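RE68036p (Drosophila melanogaster, PDB 1SQH) is functionally uncharacterised but, as a probable relative of the GNAT acetyltransferases, may transfer acyl groups, possibly to glycine. Local coordinates at residues Val83-His86 with Ser92-Phe95; Gly130-Val135 with Glu295-Val300; Leu212-Ser217 with Gly249-Ala254; Arg177-Glu182 with Gly220-Trp225. All blocks are in the same frame, centred on the assembly; numbering follows the deposited sequence.

Interaction 1. Residues Val83-His86 with Ser92-Phe95; sequences VSLH and SVSF
S84 and S94 bond backbone to backbone in both directions: S84 N gives a nearly straight bond to S94 O (2.9 Å, 167° at the hydrogen), and S94 N returns a longer one to S84 O (3.3 Å). Two residues on, H86 N reaches S92 O at 2.9 Å, and S92 N bonds back to H86 O. These are the hydrogen-bonded pairs of an antiparallel beta hairpin, with V83–F95 and L85–V93 as the non-hydrogen-bonded pairs. Polar side chains, three of them small serines, line the face of S84, H86, S92 and S94; the hydroxyl of S94 bonds to N126. One water joins S84 OG to S92 O, and another, in the plane of the imidazole, links H86 ND1 (2.8 Å) to S92 OG. The far ring nitrogen, NE2, bonds to S63 O, so the imidazole is held at both ends. The other face is apolar, and its beta-branched valines favour an extended chain. V93 divides its methyls: CG1 meets V83 CG1 at 3.8 Å, while CG2, beside its own backbone N, lies 3.6 Å from L85 CD2. F95 touches V83 through CB, its ring leading away (chi1 59°). Strands 67-71 and 123-128 flank the hairpin in the sheet; helix 104-112 packs on V83 and F95, and helix 34-51 meets S94 on the other face.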
loop_
_atom_site.group_PDB
_atom_site.type_symbol
_atom_site.label_atom_id
_atom_site.label_comp_id
_atom_site.label_asym_id
_atom_site.label_seq_id
_atom_site.Cartn_x
_atom_site.Cartn_y
_atom_site.Cartn_z
ATOM N N VAL A 83 -11.836 2.178 -10.005
ATOM C CA VAL A 83 -12.060 2.445 -8.602
ATOM C C VAL A 83 -11.979 1.073 -7.982
ATOM O O VAL A 83 -12.633 0.133 -8.454
ATOM C CB VAL A 83 -13.476 3.055 -8.312
ATOM C CG1 VAL A 83 -13.683 3.195 -6.804
ATOM C CG2 VAL A 83 -13.622 4.416 -8.986
ATOM N N SER A 84 -11.152 0.953 -6.952
ATOM C CA SER A 84 -11.007 -0.311 -6.243
ATOM C C SER A 84 -11.557 -0.146 -4.831
ATOM O O SER A 84 -11.518 0.950 -4.254
ATOM C CB SER A 84 -9.539 -0.734 -6.185
ATOM O OG SER A 84 -8.742 0.310 -5.671
ATOM N N LEU A 85 -12.094 -1.237 -4.297
ATOM C CA LEU A 85 -12.641 -1.248 -2.953
ATOM C C LEU A 85 -11.947 -2.357 -2.176
ATOM O O LEU A 85 -11.873 -3.500 -2.645
ATOM C CB LEU A 85 -14.150 -1.482 -3.002
ATOM C CG LEU A 85 -14.988 -0.329 -3.578
ATOM C CD1 LEU A 85 -16.471 -0.724 -3.565
ATOM C CD2 LEU A 85 -14.778 0.926 -2.755
ATOM N N HIS A 86 -11.423 -1.992 -1.007
ATOM C CA HIS A 86 -10.699 -2.898 -0.113
ATOM C C HIS A 86 -11.340 -2.939 1.275
ATOM O O HIS A 86 -11.892 -1.944 1.757
ATOM C CB HIS A 86 -9.230 -2.446 -0.014
ATOM C CG HIS A 86 -8.422 -3.183 1.015
ATOM N ND1 HIS A 86 -8.400 -2.816 2.347
ATOM C CD2 HIS A 86 -7.588 -4.246 0.905
ATOM C CE1 HIS A 86 -7.585 -3.620 3.007
ATOM N NE2 HIS A 86 -7.079 -4.496 2.156
ATOM N N SER A 92 -11.358 0.902 2.166
ATOM C CA SER A 92 -10.309 1.719 1.576
ATOM C C SER A 92 -10.607 1.834 0.090
ATOM O O SER A 92 -10.923 0.837 -0.563
ATOM C CB SER A 92 -8.942 1.073 1.794
ATOM O OG SER A 92 -8.600 1.085 3.168
ATOM N N VAL A 93 -10.514 3.055 -0.429
ATOM C CA VAL A 93 -10.795 3.310 -1.832
ATOM C C VAL A 93 -9.599 3.900 -2.565
ATOM O O VAL A 93 -8.909 4.789 -2.060
ATOM C CB VAL A 93 -11.993 4.295 -2.005
ATOM C CG1 VAL A 93 -12.351 4.434 -3.471
ATOM C CG2 VAL A 93 -13.198 3.807 -1.220
ATOM N N SER A 94 -9.354 3.376 -3.758
ATOM C CA SER A 94 -8.282 3.857 -4.623
ATOM C C SER A 94 -8.940 4.128 -5.966
ATOM O O SER A 94 -9.894 3.444 -6.336
ATOM C CB SER A 94 -7.189 2.798 -4.807
ATOM O OG SER A 94 -6.211 3.252 -5.730
ATOM N N PHE A 95 -8.443 5.119 -6.692
ATOM C CA PHE A 95 -9.013 5.433 -7.992
ATOM C C PHE A 95 -8.102 6.319 -8.828
ATOM O O PHE A 95 -7.263 7.052 -8.303
ATOM C CB PHE A 95 -10.372 6.113 -7.818
ATOM C CG PHE A 95 -10.316 7.387 -7.020
ATOM C CD1 PHE A 95 -9.911 8.580 -7.608
ATOM C CD2 PHE A 95 -10.646 7.386 -5.666
ATOM C CE1 PHE A 95 -9.843 9.762 -6.858
ATOM C CE2 PHE A 95 -10.581 8.560 -4.912
ATOM C CZ PHE A 95 -10.175 9.746 -5.512
HETATM O O HOH W 1 -8.916 -0.115 -2.849
HETATM O O HOH W 2 -9.465 -1.291 4.467
#

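Interaction 2. Residues Gly130-Val135 with Glu295-Val300; sequences GFCNRV and EWIKLV
C132 and V135, one helical turn apart, face E295 and I297 of a strand that runs almost parallel to their helix, at 18° and with the axes 9.8 Å apart. This is the helix-on-sheet layer of a GNAT-like alpha/beta fold. Helix 129-141 connects strand 123-128 to strand 147-157, a beta-alpha-beta crossover, and strand 289-299 fills the place between those two parallel strands, antiparallel to both. No hydrogen bond joins the two segments, so the contact rests on side chains alone. V135 and I297 meet tip to tip, V135 CG1 lying 3.7 Å from I297 CD1. The isoleucine reaches that far because its chain is extended out to CD1 (chi2 179°), and both residues also pack on L124 of the neighbouring strand. Branched aliphatic groups fit this buried layer between helix and sheet. E295 is less expected in a buried place, yet its carboxylate is provided for: OE1 forms a salt bridge with K136, and OE2 accepts a hydrogen bond from Q151 NE2. These partners would be expected to favour the charged form. Small and polarisable, C132 fits close against the glutamate: SG lies 3.5 Å from E295 CB and stands over the flat of the carboxylate, 3.6 Å from E295 CD and almost equally far from OE1 (3.8 Å) and OE2 (3.7 Å).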
loop_
_atom_site.group_PDB
_atom_site.type_symbol
_atom_site.label_atom_id
_atom_site.label_comp_id
_atom_site.label_asym_id
_atom_site.label_seq_id
_atom_site.Cartn_x
_atom_site.Cartn_y
_atom_site.Cartn_z
ATOM N N GLY A 130 -4.459 16.171 -7.715
ATOM C CA GLY A 130 -5.472 16.836 -8.510
ATOM C C GLY A 130 -6.892 16.393 -8.219
ATOM O O GLY A 130 -7.839 16.965 -8.761
ATOM N N PHE A 131 -7.045 15.372 -7.379
ATOM C CA PHE A 131 -8.368 14.867 -7.030
ATOM C C PHE A 131 -8.701 15.177 -5.579
ATOM O O PHE A 131 -9.859 15.083 -5.171
ATOM C CB PHE A 131 -8.459 13.340 -7.203
ATOM C CG PHE A 131 -8.195 12.848 -8.601
ATOM C CD1 PHE A 131 -8.703 13.521 -9.710
ATOM C CD2 PHE A 131 -7.475 11.672 -8.803
ATOM C CE1 PHE A 131 -8.498 13.023 -11.018
ATOM C CE2 PHE A 131 -7.263 11.161 -10.095
ATOM C CZ PHE A 131 -7.776 11.840 -11.205
ATOM N N CYS A 132 -7.692 15.548 -4.799
ATOM C CA CYS A 132 -7.895 15.818 -3.383
ATOM C C CYS A 132 -8.981 16.822 -2.987
ATOM O O CYS A 132 -9.879 16.483 -2.216
ATOM C CB CYS A 132 -6.565 16.220 -2.735
ATOM S SG CYS A 132 -5.372 14.851 -2.584
ATOM N N ASN A 133 -8.908 18.045 -3.504
ATOM C CA ASN A 133 -9.891 19.067 -3.139
ATOM C C ASN A 133 -11.314 18.657 -3.507
ATOM O O ASN A 133 -12.214 18.667 -2.662
ATOM C CB ASN A 133 -9.552 20.406 -3.811
ATOM C CG ASN A 133 -10.270 21.592 -3.162
ATOM O OD1 ASN A 133 -10.006 21.934 -2.004
ATOM N ND2 ASN A 133 -11.179 22.222 -3.908
ATOM N N ARG A 134 -11.515 18.285 -4.764
ATOM C CA ARG A 134 -12.839 17.897 -5.201
ATOM C C ARG A 134 -13.391 16.708 -4.424
ATOM O O ARG A 134 -14.558 16.710 -4.044
ATOM C CB ARG A 134 -12.838 17.589 -6.696
ATOM C CG ARG A 134 -14.218 17.315 -7.252
ATOM C CD ARG A 134 -14.238 17.299 -8.772
ATOM N NE ARG A 134 -15.590 17.051 -9.262
ATOM C CZ ARG A 134 -15.935 17.019 -10.545
ATOM N NH1 ARG A 134 -15.025 17.223 -11.492
ATOM N NH2 ARG A 134 -17.195 16.777 -10.882
ATOM N N VAL A 135 -12.566 15.700 -4.159
ATOM C CA VAL A 135 -13.069 14.540 -3.431
ATOM C C VAL A 135 -13.455 14.894 -1.995
ATOM O O VAL A 135 -14.343 14.269 -1.412
ATOM C CB VAL A 135 -12.044 13.394 -3.389
ATOM C CG1 VAL A 135 -10.980 13.677 -2.338
ATOM C CG2 VAL A 135 -12.754 12.085 -3.101
ATOM N N GLU A 295 -2.141 11.932 -1.259
ATOM C CA GLU A 295 -2.755 12.099 0.046
ATOM C C GLU A 295 -3.525 10.851 0.445
ATOM O O GLU A 295 -4.015 10.102 -0.400
ATOM C CB GLU A 295 -3.691 13.322 0.075
ATOM C CG GLU A 295 -3.004 14.618 0.492
ATOM C CD GLU A 295 -3.953 15.808 0.558
ATOM O OE1 GLU A 295 -5.042 15.683 1.152
ATOM O OE2 GLU A 295 -3.608 16.881 0.025
ATOM N N TRP A 296 -3.568 10.609 1.748
ATOM C CA TRP A 296 -4.328 9.506 2.310
ATOM C C TRP A 296 -5.404 10.286 3.060
ATOM O O TRP A 296 -5.106 11.021 4.003
ATOM C CB TRP A 296 -3.473 8.698 3.271
ATOM C CG TRP A 296 -3.138 7.329 2.760
ATOM C CD1 TRP A 296 -3.650 6.143 3.205
ATOM C CD2 TRP A 296 -2.209 7.001 1.715
ATOM N NE1 TRP A 296 -3.096 5.094 2.505
ATOM C CE2 TRP A 296 -2.209 5.594 1.585
ATOM C CE3 TRP A 296 -1.377 7.760 0.876
ATOM C CZ2 TRP A 296 -1.402 4.923 0.645
ATOM C CZ3 TRP A 296 -0.571 7.087 -0.065
ATOM C CH2 TRP A 296 -0.594 5.685 -0.164
ATOM N N ILE A 297 -6.647 10.162 2.617
ATOM C CA ILE A 297 -7.721 10.910 3.247
ATOM C C ILE A 297 -8.632 10.032 4.081
ATOM O O ILE A 297 -9.440 9.270 3.546
ATOM C CB ILE A 297 -8.559 11.638 2.190
ATOM C CG1 ILE A 297 -7.635 12.465 1.283
ATOM C CG2 ILE A 297 -9.573 12.527 2.867
ATOM C CD1 ILE A 297 -8.348 13.226 0.176
ATOM N N LYS A 298 -8.489 10.133 5.397
ATOM C CA LYS A 298 -9.312 9.358 6.312
ATOM C C LYS A 298 -10.567 10.158 6.655
ATOM O O LYS A 298 -10.480 11.256 7.214
ATOM C CB LYS A 298 -8.515 9.046 7.581
ATOM C CG LYS A 298 -9.312 8.444 8.727
ATOM C CD LYS A 298 -9.967 7.122 8.363
ATOM C CE LYS A 298 -10.669 6.532 9.583
ATOM N NZ LYS A 298 -11.567 5.391 9.257
ATOM N N LEU A 299 -11.726 9.613 6.291
ATOM C CA LEU A 299 -13.014 10.246 6.579
ATOM C C LEU A 299 -13.492 9.756 7.945
ATOM O O LEU A 299 -13.511 8.551 8.198
ATOM C CB LEU A 299 -14.042 9.860 5.509
ATOM C CG LEU A 299 -14.129 10.684 4.216
ATOM C CD1 LEU A 299 -12.755 11.066 3.737
ATOM C CD2 LEU A 299 -14.873 9.886 3.157
ATOM N N VAL A 300 -13.860 10.678 8.834
ATOM C CA VAL A 300 -14.329 10.278 10.166
ATOM C C VAL A 300 -15.800 9.865 10.115
ATOM O O VAL A 300 -16.627 10.547 9.507
ATOM C CB VAL A 300 -14.164 11.420 11.210
ATOM C CG1 VAL A 300 -12.806 12.088 11.047
ATOM C CG2 VAL A 300 -15.291 12.431 11.075
#

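Interaction 3. Residues Leu212-Ser217 with Gly249-Ala254; sequences LGICRS and GGLLAA
L212 and I214 belong to a strand that faces the helix bearing L251 and L252, the two axes 9.4 Å apart and running in roughly opposed directions (147°). L252 does most of the joining. Its two methyls straddle the strand's side chains: CD1 rests 3.8 Å from L212 CB, while CD2 presses on I214 CG1 at 3.4 Å, closer than carbon atoms usually come. The chain of L252 has unusual torsions (chi1 -89°, chi2 -43°), which turn both methyls toward the sheet although its CB leaves the helix to one side. With the short carbon contact, this suggests some local strain. I214 and L252 cross obliquely. The isoleucine folds its own end over, bringing CD1 to 4.0 Å from L252 CD2, and I214 CD1 also comes within 4.4 Å of L251 CD2. Leucine and isoleucine suit this layer because their branches can fill the uneven surfaces of helix and sheet without leaving a polar group buried. I226 of the adjacent strand touches both L212 and L252, and L170 is shared by I214 and L251, so the seam carries on beyond these residues. On the side turned from the strand, the small A253 touches L282 and I286 of helix 277-286. Strand 234-239 followed by helix 248-263 over the sheet is the arrangement typical of the GNAT fold, in which the glycine-rich start of this helix, here including G249 and G250, commonly binds acyl-coenzyme A; whether it does so in this protein is only inferred from the family.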
loop_
_atom_site.group_PDB
_atom_site.type_symbol
_atom_site.label_atom_id
_atom_site.label_comp_id
_atom_site.label_asym_id
_atom_site.label_seq_id
_atom_site.Cartn_x
_atom_site.Cartn_y
_atom_site.Cartn_z
ATOM N N LEU A 212 10.984 -8.853 7.485
ATOM C CA LEU A 212 12.278 -9.009 8.135
ATOM C C LEU A 212 12.244 -8.472 9.552
ATOM O O LEU A 212 11.725 -7.386 9.804
ATOM C CB LEU A 212 13.377 -8.293 7.343
ATOM C CG LEU A 212 13.932 -8.973 6.089
ATOM C CD1 LEU A 212 15.101 -8.159 5.527
ATOM C CD2 LEU A 212 14.412 -10.372 6.435
ATOM N N GLY A 213 12.799 -9.240 10.479
ATOM C CA GLY A 213 12.823 -8.806 11.858
ATOM C C GLY A 213 14.218 -8.893 12.440
ATOM O O GLY A 213 15.028 -9.730 12.026
ATOM N N ILE A 214 14.500 -8.008 13.390
ATOM C CA ILE A 214 15.785 -7.971 14.079
ATOM C C ILE A 214 15.561 -8.392 15.545
ATOM O O ILE A 214 14.825 -7.727 16.294
ATOM C CB ILE A 214 16.391 -6.538 14.086
ATOM C CG1 ILE A 214 16.601 -6.026 12.661
ATOM C CG2 ILE A 214 17.728 -6.546 14.812
ATOM C CD1 ILE A 214 17.719 -6.719 11.907
ATOM N N CYS A 215 16.190 -9.487 15.958
ATOM C CA CYS A 215 16.047 -9.945 17.335
ATOM C C CYS A 215 17.391 -10.026 18.046
ATOM O O CYS A 215 18.421 -10.276 17.416
ATOM C CB CYS A 215 15.372 -11.314 17.376
ATOM S SG CYS A 215 13.675 -11.312 16.784
ATOM N N ARG A 216 17.376 -9.815 19.360
ATOM C CA ARG A 216 18.599 -9.880 20.151
ATOM C C ARG A 216 19.014 -11.346 20.216
ATOM O O ARG A 216 18.182 -12.219 20.471
ATOM C CB ARG A 216 18.363 -9.353 21.571
ATOM C CG ARG A 216 17.549 -8.072 21.646
ATOM C CD ARG A 216 17.821 -7.304 22.936
ATOM N NE ARG A 216 19.020 -6.468 22.825
ATOM C CZ ARG A 216 19.590 -5.823 23.839
ATOM N NH1 ARG A 216 19.076 -5.912 25.061
ATOM N NH2 ARG A 216 20.675 -5.079 23.627
ATOM N N SER A 217 20.290 -11.624 19.976
ATOM C CA SER A 217 20.765 -12.997 20.028
ATOM C C SER A 217 20.468 -13.621 21.391
ATOM O O SER A 217 20.209 -14.822 21.493
ATOM C CB SER A 217 22.259 -13.043 19.738
ATOM O OG SER A 217 22.509 -12.568 18.431
ATOM N N GLY A 249 17.617 0.680 11.252
ATOM C CA GLY A 249 16.592 1.176 10.353
ATOM C C GLY A 249 17.050 1.130 8.913
ATOM O O GLY A 249 16.321 0.661 8.038
ATOM N N GLY A 250 18.263 1.616 8.671
ATOM C CA GLY A 250 18.803 1.617 7.326
ATOM C C GLY A 250 19.138 0.209 6.863
ATOM O O GLY A 250 19.074 -0.099 5.669
ATOM N N LEU A 251 19.493 -0.654 7.810
ATOM C CA LEU A 251 19.835 -2.031 7.480
ATOM C C LEU A 251 18.591 -2.766 6.985
ATOM O O LEU A 251 18.630 -3.440 5.952
ATOM C CB LEU A 251 20.434 -2.741 8.705
ATOM C CG LEU A 251 21.060 -4.114 8.438
ATOM C CD1 LEU A 251 22.123 -4.405 9.477
ATOM C CD2 LEU A 251 19.992 -5.180 8.445
ATOM N N LEU A 252 17.485 -2.634 7.713
ATOM C CA LEU A 252 16.250 -3.296 7.301
ATOM C C LEU A 252 15.875 -2.855 5.896
ATOM O O LEU A 252 15.675 -3.685 5.004
ATOM C CB LEU A 252 15.083 -2.973 8.254
ATOM C CG LEU A 252 14.819 -3.847 9.497
ATOM C CD1 LEU A 252 14.954 -5.324 9.137
ATOM C CD2 LEU A 252 15.781 -3.506 10.585
ATOM N N ALA A 253 15.804 -1.546 5.684
ATOM C CA ALA A 253 15.429 -1.035 4.371
ATOM C C ALA A 253 16.320 -1.542 3.241
ATOM O O ALA A 253 15.835 -1.857 2.153
ATOM C CB ALA A 253 15.409 0.499 4.380
ATOM N N ALA A 254 17.621 -1.612 3.481
ATOM C CA ALA A 254 18.524 -2.078 2.432
ATOM C C ALA A 254 18.276 -3.558 2.151
ATOM O O ALA A 254 18.096 -3.962 0.995
ATOM C CB ALA A 254 19.985 -1.840 2.842
#

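Interaction 4. Residues Arg177-Glu182 with Gly220-Trp225; sequences RRLRAE and GELIAW
L179 touches both L222 and W225, three positions apart along one strand, where a regular strand would turn them to different faces. A classic beta bulge between them makes this possible: I223 and A224 both stand opposite I214, and the extra residue brings W225 round to the side of L222. L179 CD2 bridges the pair, 3.9 Å from L222 CD1 and 4.1 Å from W225 CB, and L179 CD1 is almost as near that CB, at 4.2 Å. The two leucines cross at about a right angle. W225 takes part through its CB, since CG sits between its backbone N and carbonyl carbon (chi1 51°) and the indole is carried away from L179. The bulged strand belongs to the four-stranded antiparallel sheet of the C-terminal GNAT-like half, and L179 comes from the irregular segment that leaves edge strand 174-177 and lies over one face of that sheet. A flexible, branched leucine suits the position, with two methyls to spread over neighbouring residues. Polar bonds fix the course of this segment: S211 OG pairs with L179 N, and D183 holds both R180 N and the guanidinium of R177. R177 NH1 also reaches back to R178 O at 2.9 Å, in a bent bond of 131° with the donor tilted 22° from the carbonyl plane.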
loop_
_atom_site.group_PDB
_atom_site.type_symbol
_atom_site.label_atom_id
_atom_site.label_comp_id
_atom_site.label_asym_id
_atom_site.label_seq_id
_atom_site.Cartn_x
_atom_site.Cartn_y
_atom_site.Cartn_z
ATOM N N ARG A 177 15.796 -12.455 10.725
ATOM C CA ARG A 177 14.987 -13.579 10.270
ATOM C C ARG A 177 13.667 -13.056 9.740
ATOM O O ARG A 177 13.282 -11.925 10.031
ATOM C CB ARG A 177 14.708 -14.544 11.423
ATOM C CG ARG A 177 13.815 -13.962 12.507
ATOM C CD ARG A 177 13.473 -15.000 13.579
ATOM N NE ARG A 177 12.697 -14.425 14.677
ATOM C CZ ARG A 177 11.411 -14.087 14.605
ATOM N NH1 ARG A 177 10.733 -14.274 13.478
ATOM N NH2 ARG A 177 10.809 -13.531 15.655
ATOM N N ARG A 178 12.978 -13.872 8.948
ATOM C CA ARG A 178 11.675 -13.489 8.426
ATOM C C ARG A 178 10.771 -13.493 9.651
ATOM O O ARG A 178 10.991 -14.260 10.594
ATOM C CB ARG A 178 11.175 -14.521 7.409
ATOM C CG ARG A 178 9.822 -14.196 6.784
ATOM C CD ARG A 178 9.298 -15.365 5.944
ATOM N NE ARG A 178 8.081 -15.001 5.212
ATOM C CZ ARG A 178 7.334 -15.850 4.509
ATOM N NH1 ARG A 178 7.665 -17.133 4.437
ATOM N NH2 ARG A 178 6.255 -15.410 3.872
ATOM N N LEU A 179 9.770 -12.629 9.658
ATOM C CA LEU A 179 8.857 -12.578 10.787
ATOM C C LEU A 179 7.985 -13.840 10.776
ATOM O O LEU A 179 7.916 -14.557 9.772
ATOM C CB LEU A 179 7.973 -11.332 10.679
ATOM C CG LEU A 179 8.710 -9.994 10.722
ATOM C CD1 LEU A 179 7.737 -8.860 10.411
ATOM C CD2 LEU A 179 9.341 -9.811 12.092
ATOM N N ARG A 180 7.340 -14.121 11.902
ATOM C CA ARG A 180 6.451 -15.268 11.996
ATOM C C ARG A 180 5.152 -14.757 12.613
ATOM O O ARG A 180 5.121 -13.658 13.178
ATOM C CB ARG A 180 7.093 -16.373 12.844
ATOM C CG ARG A 180 7.786 -15.868 14.092
ATOM C CD ARG A 180 8.641 -16.940 14.762
ATOM N NE ARG A 180 9.765 -17.376 13.935
ATOM C CZ ARG A 180 10.993 -17.593 14.408
ATOM N NH1 ARG A 180 11.251 -17.406 15.698
ATOM N NH2 ARG A 180 11.961 -18.006 13.599
ATOM N N ALA A 181 4.085 -15.539 12.484
ATOM C CA ALA A 181 2.777 -15.157 12.993
ATOM C C ALA A 181 2.790 -14.516 14.374
ATOM O O ALA A 181 2.157 -13.481 14.586
ATOM C CB ALA A 181 1.845 -16.366 12.986
ATOM N N GLU A 182 3.501 -15.131 15.314
ATOM C CA GLU A 182 3.580 -14.617 16.683
ATOM C C GLU A 182 4.105 -13.183 16.754
ATOM O O GLU A 182 3.805 -12.449 17.695
ATOM C CB GLU A 182 4.486 -15.517 17.524
ATOM C CG GLU A 182 5.906 -15.626 16.982
ATOM C CD GLU A 182 6.761 -16.623 17.749
ATOM O OE1 GLU A 182 6.995 -16.406 18.958
ATOM O OE2 GLU A 182 7.202 -17.624 17.140
ATOM N N GLY A 220 16.233 -12.930 22.364
ATOM C CA GLY A 220 15.522 -13.281 21.145
ATOM C C GLY A 220 14.360 -12.334 20.898
ATOM O O GLY A 220 13.560 -12.536 19.984
ATOM N N GLU A 221 14.281 -11.293 21.723
ATOM C CA GLU A 221 13.233 -10.280 21.649
ATOM C C GLU A 221 13.233 -9.476 20.347
ATOM O O GLU A 221 14.230 -8.835 20.008
ATOM C CB GLU A 221 13.387 -9.323 22.832
ATOM C CG GLU A 221 12.557 -8.052 22.736
ATOM C CD GLU A 221 12.925 -7.050 23.810
ATOM O OE1 GLU A 221 14.108 -7.021 24.211
ATOM O OE2 GLU A 221 12.043 -6.283 24.238
ATOM N N LEU A 222 12.111 -9.502 19.626
ATOM C CA LEU A 222 11.976 -8.754 18.369
ATOM C C LEU A 222 12.163 -7.275 18.698
ATOM O O LEU A 222 11.436 -6.724 19.523
ATOM C CB LEU A 222 10.588 -8.983 17.770
ATOM C CG LEU A 222 10.247 -8.250 16.472
ATOM C CD1 LEU A 222 11.130 -8.738 15.330
ATOM C CD2 LEU A 222 8.777 -8.481 16.161
ATOM N N ILE A 223 13.114 -6.619 18.042
ATOM C CA ILE A 223 13.383 -5.227 18.373
ATOM C C ILE A 223 13.223 -4.224 17.232
ATOM O O ILE A 223 13.196 -3.012 17.462
ATOM C CB ILE A 223 14.809 -5.113 18.990
ATOM C CG1 ILE A 223 14.818 -4.040 20.076
ATOM C CG2 ILE A 223 15.853 -4.837 17.896
ATOM C CD1 ILE A 223 14.034 -4.426 21.311
ATOM N N ALA A 224 13.113 -4.736 16.011
ATOM C CA ALA A 224 12.954 -3.901 14.818
ATOM C C ALA A 224 12.434 -4.778 13.679
ATOM O O ALA A 224 12.744 -5.970 13.620
ATOM C CB ALA A 224 14.295 -3.268 14.432
ATOM N N TRP A 225 11.657 -4.197 12.772
ATOM C CA TRP A 225 11.096 -4.982 11.676
ATOM C C TRP A 225 10.733 -4.146 10.446
ATOM O O TRP A 225 10.633 -2.921 10.513
ATOM C CB TRP A 225 9.856 -5.731 12.184
ATOM C CG TRP A 225 8.891 -4.819 12.876
ATOM C CD1 TRP A 225 7.968 -4.003 12.286
ATOM C CD2 TRP A 225 8.844 -4.527 14.277
ATOM N NE1 TRP A 225 7.355 -3.213 13.231
ATOM C CE2 TRP A 225 7.875 -3.514 14.461
ATOM C CE3 TRP A 225 9.532 -5.019 15.394
ATOM C CZ2 TRP A 225 7.579 -2.982 15.723
ATOM C CZ3 TRP A 225 9.240 -4.488 16.650
ATOM C CH2 TRP A 225 8.269 -3.479 16.801
#

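In the fold
The four contacts form two pairs on opposite sides of the molecule's centre. Interactions 1 and 2 have centres 13 Å apart, share the eight-stranded mixed sheet and touch where F95 CE1 meets F131 CD2 at 3.6 Å. Interactions 3 and 4, with centres 9 Å apart, share the four-stranded sheet through neighbouring strands 211-216 and 222-228. Centres in different pairs lie 31 to 35 Å apart. Interaction 1 comes first along the chain; the segments of interactions 3 and 4 alternate between residues 177 and 254, within the long excursion that interaction 2 closes. Strand 289-299 thus returns to the eight-stranded sheet, next to strand 123-128, so late and early parts of the chain share one sheet.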